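Local coordinates for protein putative NAD dependent dehydrogenase (Micromonospora echinospora, PDB 6NOR) that probably acts as an NAD-dependent oxidoreductase in the biosynthesis of the antibiotic gentamicin, at residues L25-H39 against A80-T93. Numbering follows the deposited sequence.
With NAD (nicotinamide-adenine-dinucleotide), chain G.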
loop_
_atom_site.group_PDB
_atom_site.type_symbol
_atom_site.label_atom_id
_atom_site.label_comp_id
_atom_site.label_asym_id
_atom_site.label_seq_id
_atom_site.Cartn_x
_atom_site.Cartn_y
_atom_site.Cartn_z
ATOM N N LEU A 25 36.364 24.795 -6.725
ATOM C CA LEU A 25 35.641 25.825 -6.021
ATOM C C LEU A 25 35.873 25.661 -4.549
ATOM O O LEU A 25 35.508 24.651 -3.968
ATOM C CB LEU A 25 34.157 25.762 -6.344
ATOM C CG LEU A 25 33.274 26.833 -5.700
ATOM C CD1 LEU A 25 33.448 28.183 -6.399
ATOM C CD2 LEU A 25 31.831 26.383 -5.712
ATOM N N GLY A 26 36.499 26.657 -3.945
ATOM C CA GLY A 26 36.780 26.630 -2.526
ATOM C C GLY A 26 35.514 26.964 -1.771
ATOM O O GLY A 26 34.826 27.936 -2.104
ATOM N N VAL A 27 35.217 26.163 -0.750
ATOM C CA VAL A 27 33.964 26.272 -0.021
ATOM C C VAL A 27 34.196 26.431 1.478
ATOM O O VAL A 27 35.091 25.802 2.037
ATOM C CB VAL A 27 33.103 25.033 -0.271
ATOM C CG1 VAL A 27 31.762 25.138 0.448
ATOM C CG2 VAL A 27 32.899 24.842 -1.760
ATOM N N ALA A 28 33.413 27.291 2.118
ATOM C CA ALA A 28 33.327 27.290 3.580
ATOM C C ALA A 28 31.942 26.844 4.033
ATOM O O ALA A 28 30.936 27.184 3.424
ATOM C CB ALA A 28 33.645 28.655 4.147
ATOM N N VAL A 29 31.901 26.074 5.107
ATOM C CA VAL A 29 30.646 25.660 5.698
ATOM C C VAL A 29 30.531 26.305 7.065
ATOM O O VAL A 29 31.421 26.172 7.879
ATOM C CB VAL A 29 30.545 24.128 5.816
ATOM C CG1 VAL A 29 29.340 23.722 6.645
ATOM C CG2 VAL A 29 30.459 23.504 4.444
ATOM N N VAL A 30 29.437 27.022 7.292
ATOM C CA VAL A 30 29.218 27.726 8.543
ATOM C C VAL A 30 28.106 27.023 9.286
ATOM O O VAL A 30 26.987 26.934 8.798
ATOM C CB VAL A 30 28.830 29.189 8.325
ATOM C CG1 VAL A 30 28.762 29.931 9.671
ATOM C CG2 VAL A 30 29.792 29.869 7.349
ATOM N N GLY A 31 28.411 26.533 10.475
ATOM C CA GLY A 31 27.493 25.672 11.181
ATOM C C GLY A 31 27.847 24.241 10.855
ATOM O O GLY A 31 27.497 23.750 9.790
ATOM N N GLY A 32 28.556 23.578 11.758
ATOM C CA GLY A 32 28.990 22.209 11.533
ATOM C C GLY A 32 28.093 21.210 12.233
ATOM O O GLY A 32 28.534 20.161 12.716
ATOM N N GLY A 33 26.815 21.546 12.315
ATOM C CA GLY A 33 25.860 20.658 12.944
ATOM C C GLY A 33 25.316 19.647 11.953
ATOM O O GLY A 33 25.971 19.289 10.987
ATOM N N PHE A 34 24.090 19.211 12.181
ATOM C CA PHE A 34 23.460 18.231 11.326
ATOM C C PHE A 34 23.451 18.611 9.845
ATOM O O PHE A 34 23.840 17.830 9.000
ATOM C CB PHE A 34 22.025 17.986 11.796
ATOM C CG PHE A 34 21.262 17.078 10.897
ATOM C CD1 PHE A 34 21.612 15.742 10.796
ATOM C CD2 PHE A 34 20.236 17.558 10.112
ATOM C CE1 PHE A 34 20.928 14.875 9.955
ATOM C CE2 PHE A 34 19.536 16.695 9.263
ATOM C CZ PHE A 34 19.890 15.344 9.190
ATOM N N MET A 35 23.009 19.816 9.527
ATOM C CA MET A 35 22.816 20.165 8.132
ATOM C C MET A 35 24.129 20.580 7.481
ATOM O O MET A 35 24.348 20.345 6.293
ATOM C CB MET A 35 21.748 21.255 8.000
ATOM C CG MET A 35 21.067 21.371 6.618
ATOM S SD MET A 35 20.623 19.892 5.637
ATOM C CE MET A 35 19.952 18.845 6.820
ATOM N N GLY A 36 25.024 21.158 8.271
ATOM C CA GLY A 36 26.352 21.453 7.777
ATOM C C GLY A 36 27.107 20.179 7.442
ATOM O O GLY A 36 27.890 20.137 6.500
ATOM N N GLY A 37 26.864 19.126 8.208
ATOM C CA GLY A 37 27.445 17.833 7.886
ATOM C C GLY A 37 26.915 17.226 6.590
ATOM O O GLY A 37 27.682 16.724 5.776
ATOM N N VAL A 38 25.601 17.259 6.403
ATOM C CA VAL A 38 24.990 16.761 5.176
ATOM C C VAL A 38 25.559 17.471 3.951
ATOM O O VAL A 38 25.892 16.828 2.945
ATOM C CB VAL A 38 23.458 16.942 5.181
ATOM C CG1 VAL A 38 22.842 16.477 3.839
ATOM C CG2 VAL A 38 22.842 16.196 6.354
ATOM N N HIS A 39 25.657 18.796 4.033
ATOM C CA HIS A 39 26.157 19.570 2.910
ATOM C C HIS A 39 27.628 19.270 2.662
ATOM O O HIS A 39 28.056 19.141 1.517
ATOM C CB HIS A 39 25.965 21.066 3.139
ATOM C CG HIS A 39 24.571 21.537 2.916
ATOM N ND1 HIS A 39 23.969 21.505 1.679
ATOM C CD2 HIS A 39 23.670 22.093 3.758
ATOM C CE1 HIS A 39 22.753 22.007 1.767
ATOM N NE2 HIS A 39 22.545 22.366 3.019
ATOM N N ALA A 80 37.829 32.633 7.617
ATOM C CA ALA A 80 37.508 31.918 6.389
ATOM C C ALA A 80 37.335 32.870 5.222
ATOM O O ALA A 80 37.652 32.527 4.087
ATOM C CB ALA A 80 36.235 31.078 6.569
ATOM N N LEU A 81 36.805 34.056 5.496
ATOM C CA LEU A 81 36.567 35.037 4.452
ATOM C C LEU A 81 37.873 35.752 4.075
ATOM O O LEU A 81 37.930 36.470 3.082
ATOM C CB LEU A 81 35.525 36.055 4.898
ATOM C CG LEU A 81 34.083 35.540 5.013
ATOM C CD1 LEU A 81 33.174 36.578 5.674
ATOM C CD2 LEU A 81 33.527 35.138 3.652
ATOM N N ALA A 82 38.913 35.558 4.876
ATOM C CA ALA A 82 40.214 36.137 4.567
ATOM C C ALA A 82 40.958 35.223 3.603
ATOM O O ALA A 82 41.992 35.583 3.055
ATOM C CB ALA A 82 41.017 36.354 5.822
ATOM N N ASP A 83 40.406 34.033 3.411
ATOM C CA ASP A 83 40.937 33.068 2.469
ATOM C C ASP A 83 40.377 33.375 1.094
ATOM O O ASP A 83 39.207 33.142 0.832
ATOM C CB ASP A 83 40.569 31.656 2.913
ATOM C CG ASP A 83 41.154 30.568 2.022
ATOM O OD1 ASP A 83 41.499 30.840 0.856
ATOM O OD2 ASP A 83 41.223 29.411 2.494
ATOM N N ASP A 84 41.223 33.872 0.207
ATOM C CA ASP A 84 40.796 34.239 -1.136
ATOM C C ASP A 84 40.289 33.073 -1.997
ATOM O O ASP A 84 39.626 33.299 -3.003
ATOM C CB ASP A 84 41.946 34.936 -1.868
ATOM C CG ASP A 84 42.204 36.339 -1.343
ATOM O OD1 ASP A 84 41.350 36.848 -0.589
ATOM O OD2 ASP A 84 43.251 36.937 -1.685
ATOM N N THR A 85 40.617 31.840 -1.629
ATOM C CA THR A 85 40.213 30.697 -2.438
ATOM C C THR A 85 38.739 30.340 -2.195
ATOM O O THR A 85 38.090 29.720 -3.031
ATOM C CB THR A 85 41.089 29.477 -2.157
ATOM O OG1 THR A 85 42.452 29.891 -2.039
ATOM C CG2 THR A 85 40.976 28.467 -3.287
ATOM N N VAL A 86 38.217 30.757 -1.054
ATOM C CA VAL A 86 36.805 30.599 -0.765
ATOM C C VAL A 86 35.944 31.500 -1.657
ATOM O O VAL A 86 36.093 32.715 -1.664
ATOM C CB VAL A 86 36.516 30.900 0.693
ATOM C CG1 VAL A 86 35.034 30.754 0.962
ATOM C CG2 VAL A 86 37.303 29.960 1.579
ATOM N N ARG A 87 35.049 30.885 -2.422
ATOM C CA ARG A 87 34.183 31.628 -3.328
ATOM C C ARG A 87 32.716 31.297 -3.065
ATOM O O ARG A 87 31.807 31.904 -3.636
ATOM C CB ARG A 87 34.541 31.316 -4.779
ATOM C CG ARG A 87 35.771 32.075 -5.302
ATOM C CD ARG A 87 36.150 31.561 -6.684
ATOM N NE ARG A 87 35.078 31.740 -7.664
ATOM C CZ ARG A 87 34.890 30.950 -8.718
ATOM N NH1 ARG A 87 35.701 29.915 -8.926
ATOM N NH2 ARG A 87 33.884 31.185 -9.556
ATOM N N PHE A 88 32.496 30.325 -2.193
ATOM C CA PHE A 88 31.178 29.793 -1.986
ATOM C C PHE A 88 31.018 29.389 -0.532
ATOM O O PHE A 88 31.811 28.632 0.006
ATOM C CB PHE A 88 30.943 28.613 -2.927
ATOM C CG PHE A 88 29.643 27.888 -2.704
ATOM C CD1 PHE A 88 28.443 28.565 -2.720
ATOM C CD2 PHE A 88 29.632 26.522 -2.485
ATOM C CE1 PHE A 88 27.244 27.896 -2.522
ATOM C CE2 PHE A 88 28.437 25.835 -2.289
ATOM C CZ PHE A 88 27.238 26.528 -2.310
ATOM N N VAL A 89 29.992 29.924 0.105
ATOM C CA VAL A 89 29.768 29.681 1.514
ATOM C C VAL A 89 28.382 29.086 1.741
ATOM O O VAL A 89 27.392 29.579 1.216
ATOM C CB VAL A 89 29.907 30.978 2.329
ATOM C CG1 VAL A 89 29.749 30.690 3.813
ATOM C CG2 VAL A 89 31.243 31.651 2.031
ATOM N N VAL A 90 28.342 27.999 2.500
ATOM C CA VAL A 90 27.116 27.363 2.937
ATOM C C VAL A 90 26.816 27.781 4.372
ATOM O O VAL A 90 27.649 27.607 5.267
ATOM C CB VAL A 90 27.210 25.822 2.862
ATOM C CG1 VAL A 90 25.932 25.183 3.422
ATOM C CG2 VAL A 90 27.398 25.383 1.448
ATOM N N VAL A 91 25.626 28.336 4.580
ATOM C CA VAL A 91 25.200 28.781 5.901
ATOM C C VAL A 91 24.122 27.876 6.500
ATOM O O VAL A 91 22.970 27.891 6.086
ATOM C CB VAL A 91 24.688 30.215 5.854
ATOM C CG1 VAL A 91 24.234 30.656 7.224
ATOM C CG2 VAL A 91 25.774 31.128 5.358
ATOM N N ALA A 92 24.520 27.080 7.480
ATOM C CA ALA A 92 23.631 26.118 8.103
ATOM C C ALA A 92 23.645 26.326 9.600
ATOM O O ALA A 92 24.021 25.448 10.358
ATOM C CB ALA A 92 24.054 24.676 7.746
ATOM N N THR A 93 23.253 27.513 10.022
ATOM C CA THR A 93 23.305 27.872 11.423
ATOM C C THR A 93 21.869 28.048 11.888
ATOM O O THR A 93 20.964 27.896 11.080
ATOM C CB THR A 93 24.128 29.137 11.606
ATOM O OG1 THR A 93 23.518 30.204 10.868
ATOM C CG2 THR A 93 25.539 28.909 11.095
HETATM P PA NAD G . 22.188 22.163 14.521
HETATM O O1A NAD G . 21.779 22.656 15.931
HETATM O O2A NAD G . 22.363 20.694 14.432
HETATM O O5B NAD G . 23.537 22.849 14.110
HETATM C C5B NAD G . 23.657 24.253 14.248
HETATM C C4B NAD G . 25.181 24.547 14.229
HETATM O O4B NAD G . 25.410 25.818 14.063
HETATM C C3B NAD G . 25.765 24.193 15.578
HETATM O O3B NAD G . 26.891 23.452 15.370
HETATM C C2B NAD G . 26.112 25.566 16.216
HETATM O O2B NAD G . 27.279 25.392 17.099
HETATM C C1B NAD G . 26.438 26.253 15.197
HETATM N N9A NAD G . 26.252 27.682 15.373
HETATM C C8A NAD G . 25.336 28.358 16.094
HETATM N N7A NAD G . 25.551 29.682 15.896
HETATM C C5A NAD G . 26.587 29.818 15.067
HETATM C C6A NAD G . 27.219 30.914 14.560
HETATM N N6A NAD G . 26.912 32.236 14.792
HETATM N N1A NAD G . 28.239 30.770 13.726
HETATM C C2A NAD G . 28.679 29.532 13.393
HETATM N N3A NAD G . 28.057 28.443 13.905
HETATM C C4A NAD G . 27.015 28.582 14.732
HETATM O O3 NAD G . 21.089 22.648 13.538
HETATM P PN NAD G . 20.770 22.100 12.077
HETATM O O1N NAD G . 21.976 21.706 11.287
HETATM O O2N NAD G . 19.781 20.950 12.171
HETATM O O5D NAD G . 20.073 23.299 11.329
HETATM C C5D NAD G . 20.836 24.361 10.790
HETATM C C4D NAD G . 20.046 25.016 9.638
HETATM O O4D NAD G . 19.727 24.165 8.705
HETATM C C3D NAD G . 18.688 25.571 10.162
HETATM O O3D NAD G . 18.453 26.724 9.582
HETATM C C2D NAD G . 17.666 24.484 9.767
HETATM O O2D NAD G . 16.316 25.098 9.630
HETATM C C1D NAD G . 18.123 24.037 8.631
HETATM N N1N NAD G . 17.761 22.673 8.389
HETATM C C2N NAD G . 17.389 22.304 7.101
HETATM C C3N NAD G . 17.024 20.989 6.806
HETATM C C7N NAD G . 16.604 20.671 5.361
HETATM O O7N NAD G . 16.206 19.601 5.081
HETATM N N7N NAD G . 16.672 21.694 4.375
HETATM C C4N NAD G . 17.011 20.016 7.779
HETATM C C5N NAD G . 17.393 20.375 9.073
HETATM C C6N NAD G . 17.765 21.713 9.374
HETATM O O HOH W 1 37.899 29.075 -5.523
HETATM O O HOH W 2 24.561 22.594 10.772
#
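Strands 25-30 and 86-91 run parallel: A28 N bonds to F88 O, and A28 O takes V90 N. Two residues on, V30 repeats the pattern, with N to V90 O at 2.8 Å and O receiving A92 N. At the other end G26 O accepts R87 N.

Apolar side chains meet on both faces of this pair. On one face V27 CG2 meets the F88 ring at its edge, in plane, 3.7 Å from CD2. V90 CG1 lies over the face of the H39 imidazole, a CH-pi contact 4.2 Å from the ring centroid; hydrogen bonds to E115 and D317 fix that ring's rotation. On the opposite face V30 CG1 stands anti to the backbone N (chi1 -174°), which turns CG2 beside N and onto V89 CG1; CG1 itself reaches T93 CG2 and C2A of the NAD adenine.

This is the first beta-alpha unit of a Rossmann fold beside its fourth strand, and G31, G33 and G36 fit the GxGxxG pattern. A CB on G33 would collide with NAD O5B.

The start of helix 34-44 grips the diphosphate: F34 N binds O2A, and M35 N binds O1N at 2.8 Å. A water held by G36 N lies 2.9 Å from A92 O and 2.8 Å from NAD O1N. M35 CB rests on A92 CB (4.1 Å), and the chain, bent at chi2 and chi3 (39° and 43°), carries CE to 3.3 Å from nicotinamide C4N. An alanine here would keep the CB contact but would probably leave the nicotinamide ring without its thioether packing and freer to shift.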